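Eukaryotic translation initiation factor 2A (Schizosaccharomyces pombe, PDB 3WJ9) acts in translation initiation, probably directing codon-dependent binding of methionyl-tRNAi to 40S ribosomal subunits, with this chain forming its beta-propeller part. Local coordinates at residues Q104-W109 with T126-Q131; A140-N145 with S169-S174; T144-F149 with I160-V165; A180-I185 with F220-L225. All blocks are in the same frame, centred on the assembly; numbering follows the deposited sequence.

Interaction 1: residues Q104-W109 with T126-Q131; sequences QNMKVW and TGWNLQ
Met-106, present as selenomethionine, reaches from strand 106-110 to the loop carrying Trp-128 and Leu-130. Its chain is bent at both chi2 (98°) and chi3 (147°), which brings the terminal methyl CE in among the loop residues: CE lies 3.7 Å from CG of Leu-130 and 3.5 Å from the backbone O of Trp-128. The selenium sits obliquely beside the Trp-128 indole, with SE 4.4 Å from CZ3, a loose Met-aromatic contact. Asn-129, whose OD1 is bonded to Ser-89, lays its CB over the centre of one indole face, 3.6 Å above the plane. Val-108 adds a second apolar touch: its CG2, anti to the carbonyl carbon, meets CD1 of Leu-130 at 3.8 Å, the two side chains crossing at about a right angle. Phe-120 also packs against Met-106 and Leu-130. Dispersion and the exclusion of water therefore carry this join between one propeller blade and the loop entering the next, with shape fixing it more than any directed bond.

Interaction 2: residues A140-N145 with S169-S174; sequences ARLVTN and SDFALS
Phe-171 stands up from strand 170-173 and meets Ala-140 and Leu-142 of strand 138-143, the second strand of the preceding blade. The strand segments run nearly antiparallel, 169° between their directions, but 8.4 Å apart, so side chains rather than backbones fill the interface. Packing is tight at the Ala-140 end. There CB comes 3.6 Å from CE2 of Phe-171 and 3.8 Å from CD1 of Leu-173, a leucine methyl that also lies in the plane of the phenyl ring at its edge. With chi1 at 79°, CG of Phe-171 is placed between backbone N and carbonyl carbon, and the ring projects across to the other strand, where CE1 meets CB of Leu-142 at 3.8 Å.

Toward Ser-169 the contact thins out. Beyond its CB contact with the phenyl, Leu-142 lays CD2 against the backbone O of Ser-169, at 3.5 Å, while the partly exposed Ser-169 and Asp-170 point their side chains away from the other strand. Arg-141 turns the other way and makes a cation-pi contact with Phe-120. Replacing Phe-171 by an alanine would probably open a gap between the blades, leaving CB of Ala-140 and CB of Leu-142 without their shared aromatic partner. The tight half holds by apolar van der Waals contact, partly shielded from water, whereas Gln-131 adds the directional element by bonding the backbone of Phe-171 and Leu-173.

Interaction 3: residues T144-F149 with I160-V165; sequences TNEVHF and IAKLRV
The Phe-149 ring meets the 160-165 segment at its edge: the carbonyl O of Ala-161 lies near the ring plane, 3.8 Å from CD1, and CB of Leu-163 approaches the same rim at CE1. Beyond the hairpin the phenylalanine packs on Val-181 and Ile-200 of the next blade. On the other side of the sheet the imidazole of His-148 has the carboxylate carbon CD of Glu-146 at its edge, in plane, and CG of Lys-162 lies oblique to it, 4.3 Å from ND1. Extended beyond CG, the Glu-146 side chain crosses that of Lys-162 at a slant, its OE2 against the aliphatic CB, CG and CD. The lysine's bend at chi4 (70°) leaves NZ 5.6 Å from OE2 of Glu-146; the two charges probably attract without pairing. Between the strands, Phe-149 N bonds to Ala-161 O at 2.8 Å, with 156° at the hydrogen. Weak bonds from Leu-163 N to Val-147 O and from Ile-160 N to Phe-149 O flank it. Ile-160 and Ala-161 both face Phe-149, a classic beta bulge. This antiparallel pairing belongs to the outer hairpin of a four-stranded propeller blade, strand 161-162 forming the blade's outermost edge.

Interaction 4: residues A180-I185 with F220-L225; sequences AVAVFI and FKWNAL
Ala-182 of strand 180-185 projects its methyl over the phenyl ring of Phe-220, joining neighbouring blades of the beta-propeller: the second strand of one faces the first strand of the next. The segments run close to antiparallel, at 167°, with their axes 9.3 Å apart, and the space between is filled by side chains. The methyl makes a CH-pi contact, CB lying 4.0 Å from the centroid of the Phe-220 ring and 18° off its normal. The same methyl meets Trp-222 differently, near the plane of the indole at its edge. One small residue is thus held between the face of one aromatic group and the rim of another.

Both Phe-220 and Trp-222 point toward strand 180-185, and with CG anti to the carbonyl carbon each ring meets the methyl of Ala-182. Phe-184 takes the other course: its CG is anti to the backbone N (chi1 176°), sending the ring off to Ala-193 and Val-195, while CB stays behind, oblique to the Phe-220 ring and 4.0 Å from CE2. A serine in place of Phe-220 would probably leave the methyl of Ala-182 without an aromatic face to rest on and open a gap beside Phe-184. At the far edge of the phenyl, near its plane, CZ lies 3.6 Å from the backbone O of Val-183; on the indole, the atom closest to CB of Ala-182 is NE1, also at 3.6 Å.

The four contacts follow the chain through consecutive propeller blades. Interaction 1 joins the blade that ends with strand 116-120 to the loop entering the next; interaction 3 lies within that next blade, between strands 146-151 and 161-162. Interaction 2 joins it to the blade that begins with strand 170-173, and interaction 4 joins the latter to the blade starting at strand 220-222. Interactions 2 and 3 start from the same turn, their centres about 8 Å apart; interactions 2 and 4, about 11 Å apart, meet through the backbone pairing of strands 170-173 and 180-185. Interactions 1 and 4 are about 20 Å apart and do not touch. Together, two blade-to-blade contacts, one blade-to-loop contact and one hairpin form a continuous arc of the ring.

Interaction 1: residues Q104-W109 with T126-Q131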
loop_
_atom_site.group_PDB
_atom_site.type_symbol
_atom_site.label_atom_id
_atom_site.label_comp_id
_atom_site.label_asym_id
_atom_site.label_seq_id
_atom_site.Cartn_x
_atom_site.Cartn_y
_atom_site.Cartn_z
ATOM N N GLN A 104 -7.778 -8.554 -22.807
ATOM C CA GLN A 104 -8.034 -7.599 -21.741
ATOM C C GLN A 104 -7.577 -8.177 -20.408
ATOM O O GLN A 104 -8.343 -8.821 -19.691
ATOM C CB GLN A 104 -9.514 -7.213 -21.704
ATOM C CG GLN A 104 -10.088 -6.844 -23.070
ATOM C CD GLN A 104 -10.130 -5.345 -23.307
ATOM O OE1 GLN A 104 -9.260 -4.606 -22.844
ATOM N NE2 GLN A 104 -11.145 -4.889 -24.033
ATOM N N ASN A 105 -6.310 -7.930 -20.097
ATOM C CA ASN A 105 -5.627 -8.569 -18.981
ATOM C C ASN A 105 -6.284 -8.253 -17.644
ATOM O O ASN A 105 -6.713 -9.150 -16.922
ATOM C CB ASN A 105 -4.177 -8.127 -18.958
ATOM C CG ASN A 105 -3.629 -7.873 -20.352
ATOM O OD1 ASN A 105 -3.092 -6.802 -20.621
ATOM N ND2 ASN A 105 -3.773 -8.846 -21.247
HETATM N N MSE A 106 -6.469 -6.961 -17.372
HETATM C CA MSE A 106 -7.104 -6.507 -16.138
HETATM C C MSE A 106 -8.500 -5.958 -16.366
HETATM O O MSE A 106 -8.714 -5.145 -17.288
HETATM C CB MSE A 106 -6.187 -5.506 -15.426
HETATM C CG MSE A 106 -6.493 -4.039 -15.709
HETATM SE SE MSE A 106 -7.588 -3.316 -14.240
HETATM C CE MSE A 106 -6.891 -1.475 -14.244
ATOM N N LYS A 107 -9.447 -6.397 -15.540
ATOM C CA LYS A 107 -10.835 -6.055 -15.658
ATOM C C LYS A 107 -11.242 -5.439 -14.331
ATOM O O LYS A 107 -10.588 -5.669 -13.312
ATOM C CB LYS A 107 -11.648 -7.303 -15.992
ATOM C CG LYS A 107 -11.001 -8.161 -17.078
ATOM C CD LYS A 107 -11.629 -9.535 -17.191
ATOM C CE LYS A 107 -10.697 -10.499 -17.909
ATOM N NZ LYS A 107 -10.354 -10.033 -19.282
ATOM N N VAL A 108 -12.294 -4.634 -14.335
ATOM C CA VAL A 108 -12.810 -4.097 -13.087
ATOM C C VAL A 108 -14.148 -4.773 -12.830
ATOM O O VAL A 108 -14.933 -4.975 -13.754
ATOM C CB VAL A 108 -12.962 -2.564 -13.133
ATOM C CG1 VAL A 108 -13.400 -2.027 -11.778
ATOM C CG2 VAL A 108 -11.655 -1.917 -13.559
ATOM N N TRP A 109 -14.397 -5.150 -11.581
ATOM C CA TRP A 109 -15.606 -5.892 -11.251
ATOM C C TRP A 109 -16.429 -5.188 -10.178
ATOM O O TRP A 109 -15.893 -4.460 -9.344
ATOM C CB TRP A 109 -15.258 -7.310 -10.780
ATOM C CG TRP A 109 -14.236 -8.031 -11.626
ATOM C CD1 TRP A 109 -12.880 -7.889 -11.568
ATOM C CD2 TRP A 109 -14.491 -9.027 -12.628
ATOM N NE1 TRP A 109 -12.276 -8.719 -12.480
ATOM C CE2 TRP A 109 -13.240 -9.429 -13.141
ATOM C CE3 TRP A 109 -15.651 -9.610 -13.143
ATOM C CZ2 TRP A 109 -13.122 -10.388 -14.144
ATOM C CZ3 TRP A 109 -15.529 -10.562 -14.141
ATOM C CH2 TRP A 109 -14.274 -10.940 -14.630
ATOM N N THR A 126 3.671 -3.381 -12.346
ATOM C CA THR A 126 3.867 -2.174 -11.550
ATOM C C THR A 126 2.892 -1.077 -11.971
ATOM O O THR A 126 2.821 -0.727 -13.150
ATOM C CB THR A 126 5.308 -1.656 -11.685
ATOM O OG1 THR A 126 5.584 -1.383 -13.064
ATOM C CG2 THR A 126 6.289 -2.706 -11.188
ATOM N N GLY A 127 2.146 -0.541 -11.009
ATOM C CA GLY A 127 1.155 0.484 -11.293
ATOM C C GLY A 127 0.059 -0.025 -12.207
ATOM O O GLY A 127 -0.414 0.689 -13.090
ATOM N N TRP A 128 -0.346 -1.270 -11.990
ATOM C CA TRP A 128 -1.328 -1.920 -12.847
ATOM C C TRP A 128 -2.738 -1.376 -12.619
ATOM O O TRP A 128 -3.457 -1.081 -13.572
ATOM C CB TRP A 128 -1.301 -3.436 -12.620
ATOM C CG TRP A 128 -1.753 -3.851 -11.252
ATOM C CD1 TRP A 128 -1.010 -3.852 -10.111
ATOM C CD2 TRP A 128 -3.055 -4.312 -10.884
ATOM N NE1 TRP A 128 -1.767 -4.290 -9.054
ATOM C CE2 TRP A 128 -3.036 -4.580 -9.504
ATOM C CE3 TRP A 128 -4.246 -4.528 -11.587
ATOM C CZ2 TRP A 128 -4.144 -5.050 -8.810
ATOM C CZ3 TRP A 128 -5.352 -4.996 -10.903
ATOM C CH2 TRP A 128 -5.293 -5.252 -9.527
ATOM N N ASN A 129 -3.118 -1.219 -11.356
ATOM C CA ASN A 129 -4.497 -0.893 -11.005
ATOM C C ASN A 129 -4.859 0.564 -11.260
ATOM O O ASN A 129 -3.985 1.422 -11.391
ATOM C CB ASN A 129 -4.756 -1.230 -9.534
ATOM C CG ASN A 129 -6.230 -1.427 -9.228
ATOM O OD1 ASN A 129 -7.098 -0.967 -9.970
ATOM N ND2 ASN A 129 -6.519 -2.108 -8.126
ATOM N N LEU A 130 -6.158 0.832 -11.342
ATOM C CA LEU A 130 -6.657 2.196 -11.348
ATOM C C LEU A 130 -6.487 2.792 -9.963
ATOM O O LEU A 130 -6.652 2.099 -8.961
ATOM C CB LEU A 130 -8.130 2.242 -11.759
ATOM C CG LEU A 130 -8.517 1.694 -13.129
ATOM C CD1 LEU A 130 -10.023 1.517 -13.223
ATOM C CD2 LEU A 130 -8.020 2.658 -14.182
ATOM N N GLN A 131 -6.146 4.074 -9.903
ATOM C CA GLN A 131 -6.146 4.784 -8.634
ATOM C C GLN A 131 -7.535 5.368 -8.430
ATOM O O GLN A 131 -8.296 5.514 -9.385
ATOM C CB GLN A 131 -5.080 5.879 -8.606
ATOM C CG GLN A 131 -3.682 5.385 -8.939
ATOM C CD GLN A 131 -2.621 6.441 -8.715
ATOM O OE1 GLN A 131 -2.838 7.415 -7.995
ATOM N NE2 GLN A 131 -1.467 6.261 -9.345
#

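Interaction 2: residues A140-N145 with S169-S174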
loop_
_atom_site.group_PDB
_atom_site.type_symbol
_atom_site.label_atom_id
_atom_site.label_comp_id
_atom_site.label_asym_id
_atom_site.label_seq_id
_atom_site.Cartn_x
_atom_site.Cartn_y
_atom_site.Cartn_z
ATOM N N ALA A 140 -8.527 6.604 -12.243
ATOM C CA ALA A 140 -7.450 7.163 -13.054
ATOM C C ALA A 140 -6.566 6.104 -13.709
ATOM O O ALA A 140 -6.008 5.236 -13.037
ATOM C CB ALA A 140 -6.600 8.097 -12.209
ATOM N N ARG A 141 -6.445 6.200 -15.029
ATOM C CA ARG A 141 -5.603 5.311 -15.822
ATOM C C ARG A 141 -4.409 6.102 -16.355
ATOM O O ARG A 141 -4.442 7.331 -16.384
ATOM C CB ARG A 141 -6.414 4.696 -16.968
ATOM C CG ARG A 141 -5.719 3.605 -17.776
ATOM C CD ARG A 141 -6.437 3.409 -19.105
ATOM N NE ARG A 141 -5.852 2.354 -19.927
ATOM C CZ ARG A 141 -6.244 2.081 -21.168
ATOM N NH1 ARG A 141 -7.215 2.790 -21.727
ATOM N NH2 ARG A 141 -5.664 1.105 -21.852
ATOM N N LEU A 142 -3.356 5.404 -16.770
ATOM C CA LEU A 142 -2.170 6.075 -17.287
ATOM C C LEU A 142 -1.848 5.684 -18.722
ATOM O O LEU A 142 -1.541 4.529 -19.014
ATOM C CB LEU A 142 -0.968 5.779 -16.398
ATOM C CG LEU A 142 0.362 6.313 -16.920
ATOM C CD1 LEU A 142 0.354 7.835 -17.001
ATOM C CD2 LEU A 142 1.468 5.818 -16.023
ATOM N N VAL A 143 -1.913 6.664 -19.611
ATOM C CA VAL A 143 -1.533 6.461 -20.996
ATOM C C VAL A 143 -0.241 7.223 -21.233
ATOM O O VAL A 143 0.056 8.189 -20.519
ATOM C CB VAL A 143 -2.640 6.933 -21.963
ATOM C CG1 VAL A 143 -2.441 6.333 -23.345
ATOM C CG2 VAL A 143 -3.999 6.532 -21.418
ATOM N N THR A 144 0.555 6.755 -22.190
ATOM C CA THR A 144 1.702 7.520 -22.663
ATOM C C THR A 144 1.277 8.954 -22.856
ATOM O O THR A 144 0.225 9.190 -23.517
ATOM C CB THR A 144 2.225 7.009 -24.017
ATOM O OG1 THR A 144 1.109 6.764 -24.886
ATOM C CG2 THR A 144 3.003 5.708 -23.854
ATOM N N ASN A 145 2.011 9.895 -22.285
ATOM C CA ASN A 145 1.823 11.298 -22.603
ATOM C C ASN A 145 0.382 11.717 -22.378
ATOM O O ASN A 145 -0.136 12.584 -23.080
ATOM C CB ASN A 145 2.228 11.581 -24.051
ATOM C CG ASN A 145 3.622 11.084 -24.376
ATOM O OD1 ASN A 145 4.538 11.192 -23.561
ATOM N ND2 ASN A 145 3.790 10.537 -25.573
ATOM N N SER A 169 5.495 9.977 -17.185
ATOM C CA SER A 169 5.964 8.621 -16.851
ATOM C C SER A 169 5.208 7.918 -15.703
ATOM O O SER A 169 4.819 6.759 -15.829
ATOM C CB SER A 169 7.463 8.638 -16.547
ATOM O OG SER A 169 7.864 7.445 -15.897
ATOM N N ASP A 170 5.005 8.631 -14.596
ATOM C CA ASP A 170 4.168 8.186 -13.477
ATOM C C ASP A 170 3.364 9.317 -12.831
ATOM O O ASP A 170 3.678 10.494 -13.002
ATOM C CB ASP A 170 5.030 7.513 -12.404
ATOM C CG ASP A 170 5.980 6.485 -12.977
ATOM O OD1 ASP A 170 5.670 5.928 -14.051
ATOM O OD2 ASP A 170 7.035 6.232 -12.353
ATOM N N PHE A 171 2.331 8.941 -12.079
ATOM C CA PHE A 171 1.444 9.892 -11.406
ATOM C C PHE A 171 0.945 9.337 -10.067
ATOM O O PHE A 171 1.136 8.160 -9.776
ATOM C CB PHE A 171 0.252 10.224 -12.303
ATOM C CG PHE A 171 -0.811 9.164 -12.298
ATOM C CD1 PHE A 171 -0.574 7.933 -12.882
ATOM C CD2 PHE A 171 -2.042 9.392 -11.707
ATOM C CE1 PHE A 171 -1.540 6.948 -12.875
ATOM C CE2 PHE A 171 -3.014 8.411 -11.701
ATOM C CZ PHE A 171 -2.763 7.186 -12.286
ATOM N N ALA A 172 0.301 10.184 -9.265
ATOM C CA ALA A 172 -0.280 9.750 -7.994
ATOM C C ALA A 172 -1.404 10.680 -7.539
ATOM O O ALA A 172 -1.222 11.894 -7.466
ATOM C CB ALA A 172 0.796 9.663 -6.918
ATOM N N LEU A 173 -2.560 10.101 -7.226
ATOM C CA LEU A 173 -3.730 10.876 -6.813
ATOM C C LEU A 173 -3.615 11.390 -5.380
ATOM O O LEU A 173 -2.675 11.046 -4.662
ATOM C CB LEU A 173 -5.000 10.033 -6.954
ATOM C CG LEU A 173 -5.847 10.239 -8.211
ATOM C CD1 LEU A 173 -4.979 10.198 -9.454
ATOM C CD2 LEU A 173 -6.942 9.188 -8.296
ATOM N N SER A 174 -4.575 12.216 -4.974
ATOM C CA SER A 174 -4.628 12.728 -3.608
ATOM C C SER A 174 -5.801 12.118 -2.844
ATOM O O SER A 174 -6.917 12.052 -3.362
ATOM C CB SER A 174 -4.734 14.257 -3.609
ATOM O OG SER A 174 -4.949 14.763 -2.303
#

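Interaction 3: residues T144-F149 with I160-V165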
loop_
_atom_site.group_PDB
_atom_site.type_symbol
_atom_site.label_atom_id
_atom_site.label_comp_id
_atom_site.label_asym_id
_atom_site.label_seq_id
_atom_site.Cartn_x
_atom_site.Cartn_y
_atom_site.Cartn_z
ATOM N N THR A 144 0.555 6.755 -22.190
ATOM C CA THR A 144 1.702 7.520 -22.663
ATOM C C THR A 144 1.277 8.954 -22.856
ATOM O O THR A 144 0.225 9.190 -23.517
ATOM C CB THR A 144 2.225 7.009 -24.017
ATOM O OG1 THR A 144 1.109 6.764 -24.886
ATOM C CG2 THR A 144 3.003 5.708 -23.854
ATOM N N ASN A 145 2.011 9.895 -22.285
ATOM C CA ASN A 145 1.823 11.298 -22.603
ATOM C C ASN A 145 0.382 11.717 -22.378
ATOM O O ASN A 145 -0.136 12.584 -23.080
ATOM C CB ASN A 145 2.228 11.581 -24.051
ATOM C CG ASN A 145 3.622 11.084 -24.376
ATOM O OD1 ASN A 145 4.538 11.192 -23.561
ATOM N ND2 ASN A 145 3.790 10.537 -25.573
ATOM N N GLU A 146 -0.262 11.116 -21.388
ATOM C CA GLU A 146 -1.615 11.524 -21.034
ATOM C C GLU A 146 -2.080 10.770 -19.773
ATOM O O GLU A 146 -1.588 9.682 -19.468
ATOM C CB GLU A 146 -2.483 11.452 -22.285
ATOM C CG GLU A 146 -3.895 11.917 -22.113
ATOM C CD GLU A 146 -4.666 11.864 -23.404
ATOM O OE1 GLU A 146 -4.109 11.407 -24.426
ATOM O OE2 GLU A 146 -5.835 12.287 -23.389
ATOM N N VAL A 147 -3.035 11.350 -19.050
ATOM C CA VAL A 147 -3.591 10.732 -17.848
ATOM C C VAL A 147 -5.108 10.867 -17.985
ATOM O O VAL A 147 -5.622 11.963 -18.204
ATOM C CB VAL A 147 -3.136 11.317 -16.494
ATOM C CG1 VAL A 147 -4.121 10.968 -15.388
ATOM C CG2 VAL A 147 -1.737 10.829 -16.157
ATOM N N HIS A 148 -5.818 9.747 -17.862
ATOM C CA HIS A 148 -7.273 9.736 -18.002
ATOM C C HIS A 148 -7.991 9.699 -16.655
ATOM O O HIS A 148 -7.529 9.066 -15.708
ATOM C CB HIS A 148 -7.718 8.541 -18.848
ATOM C CG HIS A 148 -7.222 8.582 -20.261
ATOM N ND1 HIS A 148 -6.575 9.675 -20.789
ATOM C CD2 HIS A 148 -7.285 7.661 -21.252
ATOM C CE1 HIS A 148 -6.255 9.426 -22.050
ATOM N NE2 HIS A 148 -6.676 8.215 -22.354
ATOM N N PHE A 149 -9.129 10.383 -16.586
ATOM C CA PHE A 149 -9.975 10.374 -15.398
ATOM C C PHE A 149 -11.346 9.808 -15.744
ATOM O O PHE A 149 -11.840 10.003 -16.852
ATOM C CB PHE A 149 -10.115 11.781 -14.815
ATOM C CG PHE A 149 -8.833 12.347 -14.280
ATOM C CD1 PHE A 149 -7.911 12.934 -15.131
ATOM C CD2 PHE A 149 -8.552 12.298 -12.926
ATOM C CE1 PHE A 149 -6.731 13.456 -14.643
ATOM C CE2 PHE A 149 -7.373 12.819 -12.432
ATOM C CZ PHE A 149 -6.462 13.399 -13.292
ATOM N N ILE A 160 -14.072 11.063 -18.548
ATOM C CA ILE A 160 -14.807 12.304 -18.343
ATOM C C ILE A 160 -13.846 13.489 -18.371
ATOM O O ILE A 160 -14.255 14.637 -18.545
ATOM C CB ILE A 160 -15.582 12.291 -17.005
ATOM C CG1 ILE A 160 -16.652 13.385 -16.991
ATOM C CG2 ILE A 160 -14.627 12.421 -15.824
ATOM C CD1 ILE A 160 -17.435 13.460 -15.702
ATOM N N ALA A 161 -12.559 13.193 -18.214
ATOM C CA ALA A 161 -11.534 14.225 -18.179
ATOM C C ALA A 161 -10.164 13.659 -18.538
ATOM O O ALA A 161 -9.887 12.481 -18.315
ATOM C CB ALA A 161 -11.493 14.873 -16.810
ATOM N N LYS A 162 -9.316 14.514 -19.103
ATOM C CA LYS A 162 -7.960 14.141 -19.490
ATOM C C LYS A 162 -6.982 15.210 -19.015
ATOM O O LYS A 162 -7.387 16.330 -18.715
ATOM C CB LYS A 162 -7.858 13.961 -21.007
ATOM C CG LYS A 162 -8.971 13.123 -21.617
ATOM C CD LYS A 162 -8.865 13.071 -23.133
ATOM C CE LYS A 162 -10.111 12.468 -23.754
ATOM N NZ LYS A 162 -11.280 13.381 -23.628
ATOM N N LEU A 163 -5.697 14.875 -18.942
ATOM C CA LEU A 163 -4.710 15.850 -18.485
ATOM C C LEU A 163 -3.866 16.393 -19.632
ATOM O O LEU A 163 -3.465 15.657 -20.534
ATOM C CB LEU A 163 -3.803 15.250 -17.408
ATOM C CG LEU A 163 -3.080 16.315 -16.577
ATOM C CD1 LEU A 163 -4.091 17.284 -15.982
ATOM C CD2 LEU A 163 -2.234 15.690 -15.481
ATOM N N ARG A 164 -3.594 17.692 -19.569
ATOM C CA ARG A 164 -2.920 18.423 -20.635
ATOM C C ARG A 164 -1.474 17.999 -20.873
ATOM O O ARG A 164 -1.081 17.730 -22.010
ATOM C CB ARG A 164 -2.945 19.923 -20.329
ATOM C CG ARG A 164 -4.333 20.516 -20.172
ATOM C CD ARG A 164 -5.103 20.525 -21.480
ATOM N NE ARG A 164 -6.435 21.097 -21.306
ATOM C CZ ARG A 164 -6.700 22.398 -21.342
ATOM N NH1 ARG A 164 -5.725 23.272 -21.548
ATOM N NH2 ARG A 164 -7.943 22.828 -21.172
ATOM N N VAL A 165 -0.687 17.955 -19.802
ATOM C CA VAL A 165 0.768 17.838 -19.916
ATOM C C VAL A 165 1.231 16.589 -20.674
ATOM O O VAL A 165 0.529 15.575 -20.723
ATOM C CB VAL A 165 1.435 17.865 -18.524
ATOM C CG1 VAL A 165 0.885 19.022 -17.701
ATOM C CG2 VAL A 165 1.218 16.550 -17.793
#

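Interaction 4: residues A180-I185 with F220-L225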
loop_
_atom_site.group_PDB
_atom_site.type_symbol
_atom_site.label_atom_id
_atom_site.label_comp_id
_atom_site.label_asym_id
_atom_site.label_seq_id
_atom_site.Cartn_x
_atom_site.Cartn_y
_atom_site.Cartn_z
ATOM N N ALA A 180 -7.302 15.900 -5.826
ATOM C CA ALA A 180 -6.169 16.526 -6.498
ATOM C C ALA A 180 -5.228 15.471 -7.072
ATOM O O ALA A 180 -5.303 14.298 -6.710
ATOM C CB ALA A 180 -5.422 17.442 -5.544
ATOM N N VAL A 181 -4.346 15.891 -7.975
ATOM C CA VAL A 181 -3.432 14.968 -8.642
ATOM C C VAL A 181 -1.980 15.434 -8.526
ATOM O O VAL A 181 -1.714 16.627 -8.378
ATOM C CB VAL A 181 -3.791 14.808 -10.138
ATOM C CG1 VAL A 181 -3.181 13.534 -10.707
ATOM C CG2 VAL A 181 -5.296 14.801 -10.326
ATOM N N ALA A 182 -1.054 14.479 -8.578
ATOM C CA ALA A 182 0.378 14.756 -8.648
ATOM C C ALA A 182 1.000 13.891 -9.740
ATOM O O ALA A 182 0.764 12.684 -9.783
ATOM C CB ALA A 182 1.040 14.492 -7.315
ATOM N N VAL A 183 1.783 14.508 -10.624
ATOM C CA VAL A 183 2.280 13.833 -11.826
ATOM C C VAL A 183 3.794 14.043 -12.013
ATOM O O VAL A 183 4.368 14.967 -11.439
ATOM C CB VAL A 183 1.518 14.332 -13.084
ATOM C CG1 VAL A 183 1.714 13.388 -14.248
ATOM C CG2 VAL A 183 0.030 14.477 -12.791
ATOM N N PHE A 184 4.437 13.185 -12.806
ATOM C CA PHE A 184 5.886 13.261 -13.021
ATOM C C PHE A 184 6.296 13.029 -14.480
ATOM O O PHE A 184 5.708 12.207 -15.180
ATOM C CB PHE A 184 6.600 12.251 -12.118
ATOM C CG PHE A 184 8.089 12.189 -12.327
ATOM C CD1 PHE A 184 8.917 13.154 -11.783
ATOM C CD2 PHE A 184 8.658 11.158 -13.052
ATOM C CE1 PHE A 184 10.283 13.101 -11.967
ATOM C CE2 PHE A 184 10.026 11.099 -13.239
ATOM C CZ PHE A 184 10.839 12.071 -12.696
ATOM N N ILE A 185 7.323 13.754 -14.920
ATOM C CA ILE A 185 7.832 13.664 -16.290
ATOM C C ILE A 185 9.307 13.265 -16.295
ATOM O O ILE A 185 10.136 13.972 -15.735
ATOM C CB ILE A 185 7.670 15.007 -17.045
ATOM C CG1 ILE A 185 6.214 15.483 -17.006
ATOM C CG2 ILE A 185 8.185 14.898 -18.475
ATOM C CD1 ILE A 185 5.925 16.484 -15.905
ATOM N N PHE A 220 6.113 9.231 -5.042
ATOM C CA PHE A 220 5.168 10.141 -4.402
ATOM C C PHE A 220 4.649 9.587 -3.083
ATOM O O PHE A 220 4.478 8.377 -2.933
ATOM C CB PHE A 220 3.994 10.438 -5.335
ATOM C CG PHE A 220 4.285 11.498 -6.357
ATOM C CD1 PHE A 220 4.541 12.800 -5.967
ATOM C CD2 PHE A 220 4.295 11.194 -7.706
ATOM C CE1 PHE A 220 4.807 13.778 -6.901
ATOM C CE2 PHE A 220 4.560 12.169 -8.647
ATOM C CZ PHE A 220 4.816 13.464 -8.244
ATOM N N LYS A 221 4.388 10.477 -2.131
ATOM C CA LYS A 221 3.887 10.064 -0.825
ATOM C C LYS A 221 2.959 11.103 -0.203
ATOM O O LYS A 221 3.373 11.876 0.660
ATOM C CB LYS A 221 5.053 9.778 0.125
ATOM C CG LYS A 221 4.954 8.449 0.852
ATOM C CD LYS A 221 5.957 7.448 0.304
ATOM C CE LYS A 221 5.785 6.083 0.942
ATOM N NZ LYS A 221 6.807 5.117 0.461
ATOM N N TRP A 222 1.704 11.115 -0.646
ATOM C CA TRP A 222 0.685 11.966 -0.037
ATOM C C TRP A 222 0.419 11.518 1.400
ATOM O O TRP A 222 0.739 10.388 1.773
ATOM C CB TRP A 222 -0.618 11.931 -0.846
ATOM C CG TRP A 222 -0.645 12.820 -2.060
ATOM C CD1 TRP A 222 -0.383 12.458 -3.350
ATOM C CD2 TRP A 222 -0.970 14.216 -2.096
ATOM N NE1 TRP A 222 -0.518 13.541 -4.185
ATOM C CE2 TRP A 222 -0.876 14.635 -3.438
ATOM C CE3 TRP A 222 -1.329 15.154 -1.125
ATOM C CZ2 TRP A 222 -1.125 15.946 -3.832
ATOM C CZ3 TRP A 222 -1.569 16.457 -1.517
ATOM C CH2 TRP A 222 -1.471 16.840 -2.858
ATOM N N ASN A 223 -0.157 12.404 2.207
ATOM C CA ASN A 223 -0.605 12.026 3.543
ATOM C C ASN A 223 -2.123 11.877 3.568
ATOM O O ASN A 223 -2.796 12.272 2.615
ATOM C CB ASN A 223 -0.138 13.045 4.590
ATOM C CG ASN A 223 -0.432 14.480 4.193
ATOM O OD1 ASN A 223 -0.335 14.847 3.024
ATOM N ND2 ASN A 223 -0.794 15.302 5.173
ATOM N N ALA A 224 -2.648 11.297 4.648
ATOM C CA ALA A 224 -4.083 11.040 4.791
ATOM C C ALA A 224 -4.910 12.269 4.436
ATOM O O ALA A 224 -5.950 12.169 3.785
ATOM C CB ALA A 224 -4.400 10.582 6.207
ATOM N N LEU A 225 -4.433 13.430 4.867
ATOM C CA LEU A 225 -4.995 14.695 4.424
ATOM C C LEU A 225 -4.281 15.116 3.146
ATOM O O LEU A 225 -3.077 15.354 3.151
ATOM C CB LEU A 225 -4.856 15.759 5.514
ATOM C CG LEU A 225 -5.468 15.353 6.858
ATOM C CD1 LEU A 225 -5.262 16.430 7.912
ATOM C CD2 LEU A 225 -6.946 15.027 6.694
#